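Local coordinates for putative flavoprotein decarboxylase (Streptomyces olivoviridis, PDB 6JLS) that acts as an FMN-dependent cysteine decarboxylase in the biosynthesis of thioviridamide, at residues 95-109 with 121-135. Sequence-based numbering, arbitrary orientation.
Sequences AVVVAPATAATLGKL and IVMAAECPVILAPVM. With FMN (flavin mononucleotide), chain B.
Val96 and Val98 use both their amide and carbonyl groups on the neighbouring parallel strand 129-133: their N-H groups reach Pro128 O and Ile130 O, while their carbonyls accept from Ile130 N and from Ala132 N (Val98 O to Ala132 N, 2.8 Å). A bulge at Ala99 and cis-Pro100 then shifts the register by one, yet pairing resumes, with Ala101 N giving to Ala132 O and Ala101 O accepting from Val134 N. Both donors now sit above the carbonyl planes, the first by 42°. On the face of Val96 and Val98, Val122 CG2 lies 3.6 Å from Val98 CG2, and the Leu131 side chain lies beside that of Val98, pointing the same way. Leu106 CD1 touches both Pro133 CB and Met135 CE. Backbone groups next turn to FMN. Ala103 N donates to O2 of the flavin (2.6 Å), and flavin N3 gives an almost straight bond to Val134 O (2.7 Å, 174°). Thr102 OG1, standing between its backbone N and carbonyl carbon (chi1 59°), caps the helix by accepting from Thr105 N (3.0 Å); its very short approach to phosphate O1P is doubtful, but Thr105 OG1 donates there. Cofactor binding at the carboxyl ends of adjacent parallel strands is characteristic of the Rossmann-like flavoprotein fold.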
loop_
_atom_site.group_PDB
_atom_site.type_symbol
_atom_site.label_atom_id
_atom_site.label_comp_id
_atom_site.label_asym_id
_atom_site.label_seq_id
_atom_site.Cartn_x
_atom_site.Cartn_y
_atom_site.Cartn_z
ATOM N N ALA A 95 13.169 -36.613 15.014
ATOM C CA ALA A 95 12.219 -37.078 14.019
ATOM C C ALA A 95 11.545 -35.863 13.414
ATOM O O ALA A 95 11.382 -34.837 14.082
ATOM C CB ALA A 95 11.175 -38.025 14.617
ATOM N N VAL A 96 11.159 -35.996 12.149
ATOM C CA VAL A 96 10.424 -34.984 11.401
ATOM C C VAL A 96 9.156 -35.644 10.887
ATOM O O VAL A 96 9.233 -36.674 10.213
ATOM C CB VAL A 96 11.263 -34.438 10.230
ATOM C CG1 VAL A 96 10.440 -33.487 9.350
ATOM C CG2 VAL A 96 12.544 -33.786 10.739
ATOM N N VAL A 97 7.999 -35.064 11.207
ATOM C CA VAL A 97 6.699 -35.582 10.776
ATOM C C VAL A 97 6.039 -34.559 9.858
ATOM O O VAL A 97 5.950 -33.376 10.205
ATOM C CB VAL A 97 5.780 -35.886 11.970
ATOM C CG1 VAL A 97 4.468 -36.499 11.489
ATOM C CG2 VAL A 97 6.468 -36.798 12.941
ATOM N N VAL A 98 5.577 -35.008 8.692
ATOM C CA VAL A 98 4.755 -34.182 7.814
ATOM C C VAL A 98 3.353 -34.777 7.841
ATOM O O VAL A 98 3.105 -35.871 7.307
ATOM C CB VAL A 98 5.309 -34.093 6.388
ATOM C CG1 VAL A 98 4.469 -33.116 5.548
ATOM C CG2 VAL A 98 6.757 -33.645 6.412
ATOM N N ALA A 99 2.435 -34.054 8.477
ATOM C CA ALA A 99 1.105 -34.562 8.775
ATOM C C ALA A 99 0.161 -33.391 9.027
ATOM O O ALA A 99 0.236 -32.741 10.078
ATOM C CB ALA A 99 1.152 -35.490 9.985
ATOM N N PRO A 100 -0.739 -33.083 8.087
ATOM C CA PRO A 100 -0.913 -33.827 6.835
ATOM C C PRO A 100 0.138 -33.496 5.780
ATOM O O PRO A 100 0.715 -32.412 5.804
ATOM C CB PRO A 100 -2.296 -33.387 6.370
ATOM C CG PRO A 100 -2.423 -31.967 6.901
ATOM C CD PRO A 100 -1.683 -31.959 8.212
ATOM N N ALA A 101 0.377 -34.430 4.865
ATOM C CA ALA A 101 1.228 -34.210 3.695
ATOM C C ALA A 101 0.331 -34.207 2.465
ATOM O O ALA A 101 -0.263 -35.236 2.124
ATOM C CB ALA A 101 2.311 -35.288 3.584
ATOM N N THR A 102 0.219 -33.052 1.814
ATOM C CA THR A 102 -0.589 -32.935 0.612
ATOM C C THR A 102 0.053 -33.678 -0.557
ATOM O O THR A 102 1.232 -34.037 -0.536
ATOM C CB THR A 102 -0.736 -31.480 0.194
ATOM O OG1 THR A 102 0.579 -30.966 -0.034
ATOM C CG2 THR A 102 -1.512 -30.652 1.266
ATOM N N ALA A 103 -0.736 -33.861 -1.618
ATOM C CA ALA A 103 -0.186 -34.399 -2.857
ATOM C C ALA A 103 0.961 -33.532 -3.358
ATOM O O ALA A 103 1.998 -34.051 -3.796
ATOM C CB ALA A 103 -1.280 -34.504 -3.922
ATOM N N ALA A 104 0.804 -32.204 -3.250
ATOM C CA ALA A 104 1.797 -31.283 -3.789
ATOM C C ALA A 104 3.103 -31.407 -3.031
ATOM O O ALA A 104 4.177 -31.484 -3.637
ATOM C CB ALA A 104 1.280 -29.841 -3.746
ATOM N N THR A 105 3.027 -31.452 -1.701
ATOM C CA THR A 105 4.234 -31.574 -0.893
ATOM C C THR A 105 4.904 -32.939 -1.076
ATOM O O THR A 105 6.134 -33.019 -1.206
ATOM C CB THR A 105 3.891 -31.307 0.571
ATOM O OG1 THR A 105 3.678 -29.907 0.727
ATOM C CG2 THR A 105 5.027 -31.727 1.490
ATOM N N LEU A 106 4.115 -34.017 -1.081
ATOM C CA LEU A 106 4.650 -35.337 -1.402
ATOM C C LEU A 106 5.312 -35.345 -2.779
ATOM O O LEU A 106 6.400 -35.915 -2.958
ATOM C CB LEU A 106 3.521 -36.367 -1.346
ATOM C CG LEU A 106 2.846 -36.587 0.004
ATOM C CD1 LEU A 106 1.569 -37.381 -0.186
ATOM C CD2 LEU A 106 3.787 -37.316 0.954
ATOM N N GLY A 107 4.674 -34.699 -3.761
ATOM C CA GLY A 107 5.233 -34.676 -5.102
ATOM C C GLY A 107 6.544 -33.921 -5.165
ATOM O O GLY A 107 7.466 -34.320 -5.884
ATOM N N LYS A 108 6.654 -32.829 -4.404
ATOM C CA LYS A 108 7.895 -32.059 -4.385
ATOM C C LYS A 108 9.010 -32.854 -3.720
ATOM O O LYS A 108 10.123 -32.944 -4.251
ATOM C CB LYS A 108 7.687 -30.736 -3.658
ATOM C CG LYS A 108 6.770 -29.728 -4.342
ATOM C CD LYS A 108 6.708 -28.432 -3.527
ATOM C CE LYS A 108 5.665 -27.473 -4.095
ATOM N NZ LYS A 108 5.522 -26.191 -3.339
ATOM N N LEU A 109 8.732 -33.441 -2.549
ATOM C CA LEU A 109 9.758 -34.229 -1.870
ATOM C C LEU A 109 10.194 -35.390 -2.744
ATOM O O LEU A 109 11.393 -35.627 -2.927
ATOM C CB LEU A 109 9.240 -34.746 -0.532
ATOM C CG LEU A 109 8.836 -33.694 0.500
ATOM C CD1 LEU A 109 8.121 -34.320 1.711
ATOM C CD2 LEU A 109 10.058 -32.899 0.941
ATOM N N ILE A 121 13.366 -28.575 5.172
ATOM C CA ILE A 121 13.609 -29.265 6.436
ATOM C C ILE A 121 13.658 -30.774 6.222
ATOM O O ILE A 121 14.546 -31.457 6.740
ATOM C CB ILE A 121 12.549 -28.869 7.475
ATOM C CG1 ILE A 121 12.885 -27.496 8.087
ATOM C CG2 ILE A 121 12.463 -29.921 8.578
ATOM C CD1 ILE A 121 11.695 -26.834 8.811
ATOM N N VAL A 122 12.715 -31.319 5.457
ATOM C CA VAL A 122 12.682 -32.763 5.245
ATOM C C VAL A 122 13.927 -33.210 4.495
ATOM O O VAL A 122 14.607 -34.159 4.899
ATOM C CB VAL A 122 11.395 -33.181 4.505
ATOM C CG1 VAL A 122 11.455 -34.681 4.096
ATOM C CG2 VAL A 122 10.177 -32.914 5.373
ATOM N N MET A 123 14.260 -32.520 3.399
ATOM C CA MET A 123 15.404 -32.955 2.602
ATOM C C MET A 123 16.736 -32.743 3.313
ATOM O O MET A 123 17.725 -33.372 2.928
ATOM C CB MET A 123 15.414 -32.253 1.249
ATOM C CG MET A 123 14.344 -32.776 0.325
ATOM S SD MET A 123 14.557 -32.191 -1.354
ATOM C CE MET A 123 16.130 -32.970 -1.757
ATOM N N ALA A 124 16.791 -31.889 4.340
ATOM C CA ALA A 124 18.001 -31.720 5.135
ATOM C C ALA A 124 18.076 -32.683 6.311
ATOM O O ALA A 124 19.141 -32.819 6.919
ATOM C CB ALA A 124 18.104 -30.276 5.655
ATOM N N ALA A 125 16.982 -33.351 6.642
ATOM C CA ALA A 125 16.933 -34.153 7.848
ATOM C C ALA A 125 17.614 -35.495 7.628
ATOM O O ALA A 125 17.462 -36.128 6.578
ATOM C CB ALA A 125 15.483 -34.365 8.286
ATOM N N GLU A 126 18.367 -35.923 8.639
ATOM C CA GLU A 126 18.995 -37.234 8.659
ATOM C C GLU A 126 18.362 -38.163 9.686
ATOM O O GLU A 126 18.717 -39.348 9.748
ATOM C CB GLU A 126 20.493 -37.078 8.917
ATOM C CG GLU A 126 21.214 -36.464 7.737
ATOM C CD GLU A 126 22.705 -36.422 7.936
ATOM O OE1 GLU A 126 23.152 -35.787 8.913
ATOM O OE2 GLU A 126 23.427 -37.039 7.127
ATOM N N CYS A 127 17.415 -37.657 10.465
ATOM C CA CYS A 127 16.621 -38.438 11.395
ATOM C C CYS A 127 15.487 -39.145 10.657
ATOM O O CYS A 127 15.223 -38.863 9.486
ATOM C CB CYS A 127 16.064 -37.503 12.466
ATOM S SG CYS A 127 15.079 -36.156 11.756
ATOM N N PRO A 128 14.786 -40.065 11.326
ATOM C CA PRO A 128 13.562 -40.636 10.742
ATOM C C PRO A 128 12.579 -39.562 10.295
ATOM O O PRO A 128 12.376 -38.550 10.973
ATOM C CB PRO A 128 12.978 -41.468 11.889
ATOM C CG PRO A 128 14.133 -41.803 12.731
ATOM C CD PRO A 128 15.130 -40.700 12.610
ATOM N N VAL A 129 11.952 -39.805 9.146
ATOM C CA VAL A 129 10.944 -38.919 8.575
ATOM C C VAL A 129 9.661 -39.713 8.379
ATOM O O VAL A 129 9.640 -40.700 7.637
ATOM C CB VAL A 129 11.404 -38.305 7.245
ATOM C CG1 VAL A 129 10.266 -37.540 6.614
ATOM C CG2 VAL A 129 12.591 -37.399 7.463
ATOM N N ILE A 130 8.588 -39.273 9.021
ATOM C CA ILE A 130 7.285 -39.907 8.894
ATOM C C ILE A 130 6.348 -38.959 8.139
ATOM O O ILE A 130 6.229 -37.780 8.492
ATOM C CB ILE A 130 6.706 -40.291 10.262
ATOM C CG1 ILE A 130 7.513 -41.441 10.884
ATOM C CG2 ILE A 130 5.284 -40.767 10.091
ATOM C CD1 ILE A 130 8.882 -41.086 11.442
ATOM N N LEU A 131 5.690 -39.476 7.102
ATOM C CA LEU A 131 4.783 -38.707 6.263
ATOM C C LEU A 131 3.381 -39.302 6.329
ATOM O O LEU A 131 3.213 -40.522 6.222
ATOM C CB LEU A 131 5.262 -38.704 4.812
ATOM C CG LEU A 131 6.720 -38.337 4.539
ATOM C CD1 LEU A 131 7.033 -38.590 3.092
ATOM C CD2 LEU A 131 6.968 -36.883 4.880
ATOM N N ALA A 132 2.371 -38.438 6.494
ATOM C CA ALA A 132 0.964 -38.848 6.547
ATOM C C ALA A 132 0.213 -38.232 5.365
ATOM O O ALA A 132 -0.306 -37.104 5.468
ATOM C CB ALA A 132 0.325 -38.441 7.874
ATOM N N PRO A 133 0.140 -38.931 4.224
ATOM C CA PRO A 133 -0.598 -38.385 3.076
ATOM C C PRO A 133 -2.062 -38.170 3.417
ATOM O O PRO A 133 -2.689 -38.967 4.119
ATOM C CB PRO A 133 -0.441 -39.466 1.995
ATOM C CG PRO A 133 0.708 -40.302 2.429
ATOM C CD PRO A 133 0.700 -40.259 3.935
ATOM N N VAL A 134 -2.603 -37.064 2.919
ATOM C CA VAL A 134 -4.027 -36.776 3.024
ATOM C C VAL A 134 -4.442 -36.171 1.695
ATOM O O VAL A 134 -3.865 -35.165 1.262
ATOM C CB VAL A 134 -4.358 -35.816 4.184
ATOM C CG1 VAL A 134 -5.840 -35.498 4.209
ATOM C CG2 VAL A 134 -3.928 -36.399 5.507
ATOM N N MET A 135 -5.421 -36.785 1.042
ATOM C CA MET A 135 -5.967 -36.258 -0.200
ATOM C C MET A 135 -7.214 -37.065 -0.529
ATOM O O MET A 135 -7.457 -38.129 0.056
ATOM C CB MET A 135 -4.944 -36.324 -1.343
ATOM C CG MET A 135 -4.475 -37.748 -1.650
ATOM S SD MET A 135 -2.978 -37.866 -2.647
ATOM C CE MET A 135 -1.746 -37.394 -1.425
HETATM N N1 FMN B . -4.408 -31.079 -1.269
HETATM C C2 FMN B . -4.041 -32.304 -0.757
HETATM O O2 FMN B . -3.097 -32.909 -1.257
HETATM N N3 FMN B . -4.738 -32.852 0.301
HETATM C C4 FMN B . -5.804 -32.177 0.860
HETATM O O4 FMN B . -6.429 -32.660 1.807
HETATM C C4A FMN B . -6.172 -30.940 0.345
HETATM N N5 FMN B . -7.237 -30.255 0.897
HETATM C C5A FMN B . -7.614 -29.029 0.391
HETATM C C6 FMN B . -8.692 -28.368 0.965
HETATM C C7 FMN B . -9.086 -27.125 0.471
HETATM C C7M FMN B . -10.261 -26.428 1.110
HETATM C C8 FMN B . -8.392 -26.543 -0.608
HETATM C C8M FMN B . -8.811 -25.199 -1.144
HETATM C C9 FMN B . -7.307 -27.218 -1.182
HETATM C C9A FMN B . -6.917 -28.465 -0.681
HETATM N N10 FMN B . -5.846 -29.155 -1.235
HETATM C C10 FMN B . -5.472 -30.387 -0.724
HETATM C "C1'" FMN B . -5.071 -28.558 -2.374
HETATM C "C2'" FMN B . -3.771 -27.957 -1.814
HETATM O "O2'" FMN B . -4.016 -26.905 -0.897
HETATM C "C3'" FMN B . -2.861 -27.455 -2.927
HETATM O "O3'" FMN B . -2.382 -28.569 -3.642
HETATM C "C4'" FMN B . -1.711 -26.650 -2.323
HETATM O "O4'" FMN B . -0.928 -25.973 -3.292
HETATM C "C5'" FMN B . -0.810 -27.538 -1.477
HETATM O "O5'" FMN B . 0.259 -26.715 -1.076
HETATM P P FMN B . 1.405 -27.248 -0.097
HETATM O O1P FMN B . 1.574 -28.744 -0.295
HETATM O O2P FMN B . 2.706 -26.558 -0.445
HETATM O O3P FMN B . 1.008 -26.991 1.335
#